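Local coordinates for protein tapirin (Caldicellulosiruptor kristjanssonii, PDB 6N2B) that binds cellulose and probably anchors the cells of this extreme thermophile to it through a calcium-containing beta-helix domain, at residues Phe205-Ala208 / Val209-Arg212; Val431-Thr434 / Thr435-Ser438; Val439-Lys442 / Ser443-Pro446; Glu461-Thr464 / Glu465-Lys469. All coordinates share one frame; numbering follows the deposited sequence.

Contact 1 of 4, residues Phe205-Ala208 / Val209-Arg212; sequences FEYA and VYSR
Val209, the first residue past the corner at Ala208, lays its carbonyl alongside Tyr207: Val209 O is 3.7 Å from Tyr207 CB, and it lies obliquely to the Tyr207 ring. The corner comes from Ala208, whose helical backbone angles fall between the extended Tyr207 and Val209, and the chain turns here.

Tyr210 carries the side-chain contact. Its CB meets Tyr207 CB at 3.9 Å, and from there the two rings form a T-shaped pair: an edge of Tyr210, with CD2 leading, points at one face of Tyr207. The centroids stand 5.9 Å apart and the planes are turned by 80°. Tyr210 CG lies opposite its backbone N (chi1 -173°), which brings the CD2 edge of the ring over the Tyr207 face. The phenol of Tyr207 is fixed at its far end by a hydrogen bond from OH to Trp201 O. Tyr210 also stacks on Tyr229 and rests against Leu204 and Phe417, which makes the pair part of a wider cluster of mainly aromatic side chains.

Beyond the pair comes Ser211, the last residue of the strand, and Arg212 follows just past its end. Strand 207-211 runs parallel to both 227-230 and 510-513, and Ser211 OG bonds to Thr513 OG1 of the latter. Such a bend between faces, with rings stacked from one parallel strand to the next, is typical of a coil in a beta-helix.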
loop_
_atom_site.group_PDB
_atom_site.type_symbol
_atom_site.label_atom_id
_atom_site.label_comp_id
_atom_site.label_asym_id
_atom_site.label_seq_id
_atom_site.Cartn_x
_atom_site.Cartn_y
_atom_site.Cartn_z
ATOM N N PHE A 205 7.329 6.460 12.144
ATOM C CA PHE A 205 6.368 5.955 13.115
ATOM C C PHE A 205 4.919 6.133 12.685
ATOM O O PHE A 205 4.018 5.759 13.448
ATOM C CB PHE A 205 6.634 6.613 14.473
ATOM C CG PHE A 205 8.002 6.297 14.996
ATOM C CD1 PHE A 205 8.272 5.051 15.539
ATOM C CD2 PHE A 205 9.040 7.196 14.849
ATOM C CE1 PHE A 205 9.542 4.726 15.976
ATOM C CE2 PHE A 205 10.305 6.871 15.269
ATOM C CZ PHE A 205 10.556 5.633 15.840
ATOM N N GLU A 206 4.679 6.681 11.489
ATOM C CA GLU A 206 3.354 6.694 10.890
ATOM C C GLU A 206 3.023 5.386 10.172
ATOM O O GLU A 206 1.852 5.120 9.890
ATOM C CB GLU A 206 3.236 7.890 9.935
ATOM C CG GLU A 206 2.218 7.765 8.767
ATOM C CD GLU A 206 0.742 7.651 9.215
ATOM O OE1 GLU A 206 0.415 8.004 10.373
ATOM O OE2 GLU A 206 -0.092 7.183 8.401
ATOM N N TYR A 207 3.997 4.524 9.928
ATOM C CA TYR A 207 3.763 3.380 9.059
ATOM C C TYR A 207 3.244 2.172 9.838
ATOM O O TYR A 207 3.739 1.853 10.926
ATOM C CB TYR A 207 5.031 3.062 8.265
ATOM C CG TYR A 207 5.149 4.108 7.187
ATOM C CD1 TYR A 207 5.676 5.375 7.467
ATOM C CD2 TYR A 207 4.635 3.876 5.916
ATOM C CE1 TYR A 207 5.739 6.353 6.492
ATOM C CE2 TYR A 207 4.684 4.853 4.932
ATOM C CZ TYR A 207 5.229 6.088 5.224
ATOM O OH TYR A 207 5.260 7.047 4.235
ATOM N N ALA A 208 2.179 1.562 9.303
ATOM C CA ALA A 208 1.786 0.235 9.748
ATOM C C ALA A 208 2.743 -0.812 9.188
ATOM O O ALA A 208 3.127 -1.764 9.887
ATOM C CB ALA A 208 0.348 -0.051 9.330
ATOM N N VAL A 209 3.171 -0.628 7.944
ATOM C CA VAL A 209 4.177 -1.476 7.325
ATOM C C VAL A 209 5.258 -0.562 6.764
ATOM O O VAL A 209 4.995 0.235 5.858
ATOM C CB VAL A 209 3.586 -2.370 6.219
ATOM C CG1 VAL A 209 4.654 -3.254 5.605
ATOM C CG2 VAL A 209 2.479 -3.221 6.767
ATOM N N TYR A 210 6.463 -0.666 7.302
ATOM C CA TYR A 210 7.629 -0.003 6.730
ATOM C C TYR A 210 8.579 -1.094 6.274
ATOM O O TYR A 210 9.116 -1.834 7.101
ATOM C CB TYR A 210 8.301 0.920 7.742
ATOM C CG TYR A 210 9.418 1.747 7.150
ATOM C CD1 TYR A 210 10.703 1.231 7.027
ATOM C CD2 TYR A 210 9.191 3.052 6.714
ATOM C CE1 TYR A 210 11.721 1.982 6.487
ATOM C CE2 TYR A 210 10.208 3.816 6.172
ATOM C CZ TYR A 210 11.470 3.277 6.061
ATOM O OH TYR A 210 12.499 4.033 5.530
ATOM N N SER A 211 8.785 -1.202 4.972
ATOM C CA SER A 211 9.659 -2.224 4.410
ATOM C C SER A 211 10.814 -1.541 3.689
ATOM O O SER A 211 10.606 -0.859 2.676
ATOM C CB SER A 211 8.892 -3.143 3.465
ATOM O OG SER A 211 8.056 -4.018 4.189
ATOM N N ARG A 212 12.028 -1.718 4.218
ATOM C CA ARG A 212 13.210 -1.167 3.564
ATOM C C ARG A 212 13.438 -1.836 2.217
ATOM O O ARG A 212 13.792 -1.173 1.233
ATOM C CB ARG A 212 14.428 -1.330 4.474
ATOM C CG ARG A 212 15.719 -0.785 3.891
ATOM C CD ARG A 212 16.750 -0.510 4.977
ATOM N NE ARG A 212 17.857 -1.458 4.894
ATOM C CZ ARG A 212 18.837 -1.406 3.993
ATOM N NH1 ARG A 212 18.881 -0.425 3.091
ATOM N NH2 ARG A 212 19.789 -2.334 4.010
#

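Contact 2 of 4, residues Val431-Thr434 / Thr435-Ser438; sequences VGAT and TLGS. With CA (calcium ion), chain C.
Ala433 and Leu436 both turn their carbonyl oxygens onto one calcium ion, Ala433 O at 2.7 Å from the metal and Leu436 O at the same distance. Val431 O comes closer to the calcium, at 2.2 Å, so three backbone oxygens from six consecutive residues grip it. Asp429, through OD1 and its backbone O, and Glu465, through OE1, complete the site; the two carboxylates bring the negative charge that the neutral carbonyls lack. At Gly432, between two of the ligands, the backbone takes angles (phi 74°) that would press a CB against the preceding carbonyl.

One backbone hydrogen bond closes the turn, from Leu436 N to Ala433 O at 3.2 Å. The N-H approaches from above the carbonyl plane, 61° out of it, and the same oxygen also serves the metal. With Thr434 and Thr435 at its corners this is a type I beta turn, here leading from the calcium-binding loop into strand 436-441.

Apolar packing backs the turn. Ala433 CB touches the branch point of leucine, Leu436 CG, at 4.0 Å, and Leu436 CD1 lies equally near. With its CG anti to the carbonyl carbon (chi1 -49°), Leu436 also meets Val451 and the Glu461 side chain, the latter on helix 459-470.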
loop_
_atom_site.group_PDB
_atom_site.type_symbol
_atom_site.label_atom_id
_atom_site.label_comp_id
_atom_site.label_asym_id
_atom_site.label_seq_id
_atom_site.Cartn_x
_atom_site.Cartn_y
_atom_site.Cartn_z
ATOM N N VAL A 431 17.558 -14.175 27.434
ATOM C CA VAL A 431 16.222 -14.282 28.018
ATOM C C VAL A 431 15.197 -14.591 26.933
ATOM O O VAL A 431 15.123 -13.901 25.914
ATOM C CB VAL A 431 15.854 -12.979 28.744
ATOM C CG1 VAL A 431 14.634 -13.193 29.607
ATOM C CG2 VAL A 431 17.030 -12.478 29.568
ATOM N N GLY A 432 14.373 -15.611 27.155
ATOM C CA GLY A 432 13.384 -15.886 26.123
ATOM C C GLY A 432 14.021 -16.533 24.903
ATOM O O GLY A 432 15.041 -17.223 24.998
ATOM N N ALA A 433 13.410 -16.312 23.736
ATOM C CA ALA A 433 13.958 -16.872 22.501
ATOM C C ALA A 433 15.352 -16.311 22.241
ATOM O O ALA A 433 15.546 -15.093 22.217
ATOM C CB ALA A 433 13.039 -16.578 21.312
ATOM N N THR A 434 16.329 -17.207 22.036
ATOM C CA THR A 434 17.720 -16.763 21.972
ATOM C C THR A 434 18.054 -16.073 20.653
ATOM O O THR A 434 19.108 -15.434 20.557
ATOM C CB THR A 434 18.679 -17.945 22.251
ATOM O OG1 THR A 434 18.675 -18.877 21.167
ATOM C CG2 THR A 434 18.267 -18.692 23.526
ATOM N N THR A 435 17.170 -16.156 19.658
ATOM C CA THR A 435 17.314 -15.414 18.406
ATOM C C THR A 435 16.805 -13.981 18.506
ATOM O O THR A 435 17.313 -13.100 17.800
ATOM C CB THR A 435 16.558 -16.136 17.294
ATOM O OG1 THR A 435 17.117 -17.442 17.126
ATOM C CG2 THR A 435 16.633 -15.362 15.974
ATOM N N LEU A 436 15.815 -13.723 19.364
ATOM C CA LEU A 436 15.135 -12.436 19.420
ATOM C C LEU A 436 15.673 -11.554 20.540
ATOM O O LEU A 436 16.252 -12.022 21.519
ATOM C CB LEU A 436 13.632 -12.615 19.621
ATOM C CG LEU A 436 12.851 -13.579 18.739
ATOM C CD1 LEU A 436 11.377 -13.597 19.170
ATOM C CD2 LEU A 436 12.987 -13.181 17.286
ATOM N N GLY A 437 15.479 -10.251 20.368
ATOM C CA GLY A 437 15.581 -9.318 21.465
ATOM C C GLY A 437 14.296 -8.522 21.566
ATOM O O GLY A 437 13.496 -8.478 20.636
ATOM N N SER A 438 14.102 -7.887 22.711
ATOM C CA SER A 438 12.939 -7.029 22.833
ATOM C C SER A 438 13.183 -5.955 23.881
ATOM O O SER A 438 14.065 -6.071 24.733
ATOM C CB SER A 438 11.679 -7.837 23.178
ATOM O OG SER A 438 11.865 -8.587 24.363
HETATM CA CA CA C . 15.638 -13.021 23.913
#

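Contact 3 of 4, residues Val439-Lys442 / Ser443-Pro446; sequences VYDK and SATP
Asp441 OD1 gathers three hydrogen bonds from the two residues that follow Lys442. Ser443 N donates at 2.7 Å to Asp441 OD1, arriving nearly along the carboxylate C-O bond and defining an Asx turn. Ser443 OG reaches Asp441 OD1 at 2.8 Å through the syn lone pair, on the side of the other oxygen. The longest bond is from Ala444 N to Asp441 OD1, 3.3 Å, and it comes from above the carboxylate plane, 61° out. With CG opposite the backbone N (chi1 179°), the carboxylate swings forward under the turn and meets all three donors. Without the carboxylate, as with an alanine here, both amides and the Ser443 hydroxyl would probably lose their shared acceptor and the turn would be freer to move.

Packing is slight by comparison: Asp441 OD2 lies 4.1 Å from Ala444 CB, and it has a weak hydrogen bond to Thr537. Lys442 extends its chain so that NZ hydrogen-bonds to Leu470 O, and it forms a cation-pi contact with Trp447. The turn ends strand 436-441, which pairs antiparallel with 448-453 through Val439 and Asp441, while Tyr440 leans on Lys469 and Leu470 at the end of helix 459-470.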
loop_
_atom_site.group_PDB
_atom_site.type_symbol
_atom_site.label_atom_id
_atom_site.label_comp_id
_atom_site.label_asym_id
_atom_site.label_seq_id
_atom_site.Cartn_x
_atom_site.Cartn_y
_atom_site.Cartn_z
ATOM N N VAL A 439 12.381 -4.900 23.773
ATOM C CA VAL A 439 12.196 -3.868 24.785
ATOM C C VAL A 439 10.696 -3.711 25.002
ATOM O O VAL A 439 9.927 -3.737 24.034
ATOM C CB VAL A 439 12.818 -2.536 24.327
ATOM C CG1 VAL A 439 12.354 -1.371 25.209
ATOM C CG2 VAL A 439 14.328 -2.664 24.277
ATOM N N TYR A 440 10.272 -3.555 26.259
ATOM C CA TYR A 440 8.849 -3.463 26.561
ATOM C C TYR A 440 8.552 -2.260 27.442
ATOM O O TYR A 440 9.451 -1.622 27.986
ATOM C CB TYR A 440 8.326 -4.740 27.225
ATOM C CG TYR A 440 8.823 -5.010 28.630
ATOM C CD1 TYR A 440 10.026 -5.682 28.854
ATOM C CD2 TYR A 440 8.066 -4.630 29.737
ATOM C CE1 TYR A 440 10.472 -5.942 30.131
ATOM C CE2 TYR A 440 8.498 -4.898 31.022
ATOM C CZ TYR A 440 9.705 -5.553 31.216
ATOM O OH TYR A 440 10.137 -5.812 32.505
ATOM N N ASP A 441 7.260 -1.953 27.570
ATOM C CA ASP A 441 6.764 -0.802 28.327
ATOM C C ASP A 441 5.460 -1.211 29.001
ATOM O O ASP A 441 4.438 -1.374 28.326
ATOM C CB ASP A 441 6.554 0.404 27.414
ATOM C CG ASP A 441 6.007 1.638 28.143
ATOM O OD1 ASP A 441 5.674 1.573 29.357
ATOM O OD2 ASP A 441 5.908 2.694 27.469
ATOM N N LYS A 442 5.489 -1.380 30.324
ATOM C CA LYS A 442 4.274 -1.692 31.064
ATOM C C LYS A 442 3.588 -0.451 31.605
ATOM O O LYS A 442 2.507 -0.568 32.184
ATOM C CB LYS A 442 4.565 -2.661 32.212
ATOM C CG LYS A 442 4.782 -4.089 31.774
ATOM C CD LYS A 442 4.819 -5.066 32.950
ATOM C CE LYS A 442 4.845 -6.530 32.475
ATOM N NZ LYS A 442 4.747 -7.536 33.563
ATOM N N SER A 443 4.182 0.733 31.424
ATOM C CA SER A 443 3.508 1.963 31.828
ATOM C C SER A 443 2.371 2.321 30.881
ATOM O O SER A 443 1.452 3.046 31.275
ATOM C CB SER A 443 4.509 3.121 31.907
ATOM O OG SER A 443 4.576 3.823 30.679
ATOM N N ALA A 444 2.415 1.822 29.649
ATOM C CA ALA A 444 1.353 2.024 28.679
ATOM C C ALA A 444 0.188 1.068 28.942
ATOM O O ALA A 444 0.309 0.069 29.661
ATOM C CB ALA A 444 1.893 1.829 27.265
ATOM N N THR A 445 -0.956 1.393 28.351
ATOM C CA THR A 445 -2.151 0.566 28.468
ATOM C C THR A 445 -2.816 0.498 27.105
ATOM O O THR A 445 -3.289 1.526 26.603
ATOM C CB THR A 445 -3.115 1.136 29.504
ATOM O OG1 THR A 445 -2.407 1.366 30.733
ATOM C CG2 THR A 445 -4.285 0.168 29.743
ATOM N N PRO A 446 -2.824 -0.665 26.439
ATOM C CA PRO A 446 -2.207 -1.934 26.822
ATOM C C PRO A 446 -0.691 -1.904 26.829
ATOM O O PRO A 446 -0.092 -0.958 26.317
ATOM C CB PRO A 446 -2.687 -2.898 25.727
ATOM C CG PRO A 446 -3.770 -2.178 24.993
ATOM C CD PRO A 446 -3.431 -0.747 25.102
#

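Contact 4 of 4, residues Glu461-Thr464 / Glu465-Lys469; sequences ELIT and EVNSK. With CA (calcium ion), chain C.
This is a contact between successive turns of one helix, 459-470, in which Glu461 to Thr464 accept from Glu465 to Ser468; one side of the helix faces the calcium site. The backbone bonds are regular: Glu465 N to Glu461 O measures 2.8 Å, and the bonds from Val466 N to Leu462 O and from Ser468 N to Thr464 O are similar.

Asn467 adds a second grip. Its backbone N and its side-chain amide both donate to Ile463 O, from opposite faces of the carbonyl plane, with Asn467 ND2 at 2.8 Å from that oxygen. With CG anti to its carbonyl carbon (chi1 -85°), the amide folds back beside Ile463, and the two side chains point the same way. A leucine in its place, lacking the amide, would probably leave Ile463 O with only the backbone donor of this pair.

At the next residue, Ser468 OG donates to Glu465 O at 2.6 Å. On another side, Leu462 CD1 packs against Val466 CG2 at 4.2 Å.

The chain of Glu465, bent at chi2, brings OE1 to the calcium at 2.5 Å, while OE2 bonds to Ser438 and makes a long salt bridge with Lys469 NZ. Its carboxylate therefore serves metal, hydroxyl and ammonium together, consistent with a fully ionised group that ties the helix to the metal-binding loop.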
loop_
_atom_site.group_PDB
_atom_site.type_symbol
_atom_site.label_atom_id
_atom_site.label_comp_id
_atom_site.label_asym_id
_atom_site.label_seq_id
_atom_site.Cartn_x
_atom_site.Cartn_y
_atom_site.Cartn_z
ATOM N N GLU A 461 9.026 -18.610 18.675
ATOM C CA GLU A 461 9.947 -17.663 19.292
ATOM C C GLU A 461 9.211 -16.520 19.975
ATOM O O GLU A 461 9.578 -16.107 21.081
ATOM C CB GLU A 461 10.892 -17.132 18.234
ATOM C CG GLU A 461 11.764 -18.213 17.675
ATOM C CD GLU A 461 12.500 -17.752 16.455
ATOM O OE1 GLU A 461 12.024 -16.763 15.836
ATOM O OE2 GLU A 461 13.542 -18.373 16.128
ATOM N N LEU A 462 8.158 -16.017 19.332
ATOM C CA LEU A 462 7.395 -14.888 19.856
ATOM C C LEU A 462 6.729 -15.220 21.190
ATOM O O LEU A 462 6.750 -14.407 22.121
ATOM C CB LEU A 462 6.357 -14.481 18.818
ATOM C CG LEU A 462 5.678 -13.132 18.837
ATOM C CD1 LEU A 462 6.708 -12.022 18.871
ATOM C CD2 LEU A 462 4.817 -13.043 17.591
ATOM N N ILE A 463 6.110 -16.398 21.292
ATOM C CA ILE A 463 5.522 -16.832 22.559
ATOM C C ILE A 463 6.599 -16.924 23.645
ATOM O O ILE A 463 6.410 -16.451 24.775
ATOM C CB ILE A 463 4.788 -18.176 22.375
ATOM C CG1 ILE A 463 3.598 -18.024 21.433
ATOM C CG2 ILE A 463 4.326 -18.724 23.695
ATOM C CD1 ILE A 463 3.193 -19.324 20.810
ATOM N N THR A 464 7.748 -17.526 23.315
ATOM C CA THR A 464 8.844 -17.591 24.276
ATOM C C THR A 464 9.289 -16.193 24.700
ATOM O O THR A 464 9.307 -15.871 25.896
ATOM C CB THR A 464 10.024 -18.377 23.691
ATOM O OG1 THR A 464 9.615 -19.718 23.387
ATOM C CG2 THR A 464 11.176 -18.431 24.681
ATOM N N GLU A 465 9.644 -15.346 23.732
ATOM C CA GLU A 465 10.217 -14.045 24.057
ATOM C C GLU A 465 9.241 -13.179 24.844
ATOM O O GLU A 465 9.601 -12.617 25.884
ATOM C CB GLU A 465 10.655 -13.326 22.786
ATOM C CG GLU A 465 11.282 -11.974 23.056
ATOM C CD GLU A 465 12.748 -12.110 23.413
ATOM O OE1 GLU A 465 13.246 -13.254 23.293
ATOM O OE2 GLU A 465 13.391 -11.097 23.796
ATOM N N VAL A 466 7.999 -13.055 24.372
ATOM C CA VAL A 466 7.052 -12.156 25.032
ATOM C C VAL A 466 6.828 -12.574 26.487
ATOM O O VAL A 466 6.923 -11.752 27.405
ATOM C CB VAL A 466 5.728 -12.086 24.240
ATOM C CG1 VAL A 466 4.635 -11.455 25.068
ATOM C CG2 VAL A 466 5.904 -11.291 22.935
ATOM N N ASN A 467 6.540 -13.857 26.722
ATOM C CA ASN A 467 6.288 -14.333 28.084
ATOM C C ASN A 467 7.473 -14.103 29.003
ATOM O O ASN A 467 7.300 -13.853 30.201
ATOM C CB ASN A 467 5.971 -15.829 28.081
ATOM C CG ASN A 467 4.532 -16.111 27.813
ATOM O OD1 ASN A 467 3.649 -15.839 28.647
ATOM N ND2 ASN A 467 4.271 -16.698 26.637
ATOM N N SER A 468 8.687 -14.259 28.486
ATOM C CA SER A 468 9.844 -14.062 29.343
ATOM C C SER A 468 9.909 -12.624 29.854
ATOM O O SER A 468 10.271 -12.386 31.014
ATOM C CB SER A 468 11.113 -14.419 28.585
ATOM O OG SER A 468 11.354 -13.439 27.579
ATOM N N LYS A 469 9.563 -11.650 29.002
ATOM C CA LYS A 469 9.710 -10.256 29.397
ATOM C C LYS A 469 8.536 -9.778 30.233
ATOM O O LYS A 469 8.723 -8.948 31.137
ATOM C CB LYS A 469 9.876 -9.349 28.176
ATOM C CG LYS A 469 11.138 -9.643 27.328
ATOM C CD LYS A 469 12.404 -9.518 28.152
ATOM C CE LYS A 469 13.647 -9.445 27.309
ATOM N NZ LYS A 469 13.755 -8.253 26.419
HETATM CA CA CA C . 15.638 -13.021 23.913
#

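Overall arrangement
From the N terminus the contacts follow in series, none nested in or crossing another. Contact 1 rounds a corner of the beta-helix, and its centre lies 20 to 23 Å from the centres of the other three. Contact 2 closes a turn of the calcium loop and opens strand 436-441; contact 3, adjoining it in sequence, turns the far end of that strand towards its antiparallel partner 448-453. Contact 4 closes helical turns within 459-470. Contacts 2 and 4 lie 7 Å apart between centres and share the calcium. Strand 436-441 meets helix 459-470 twice, where contact 2 touches contact 4 and where contact 3 does, tying the strand and the calcium loop to the helix.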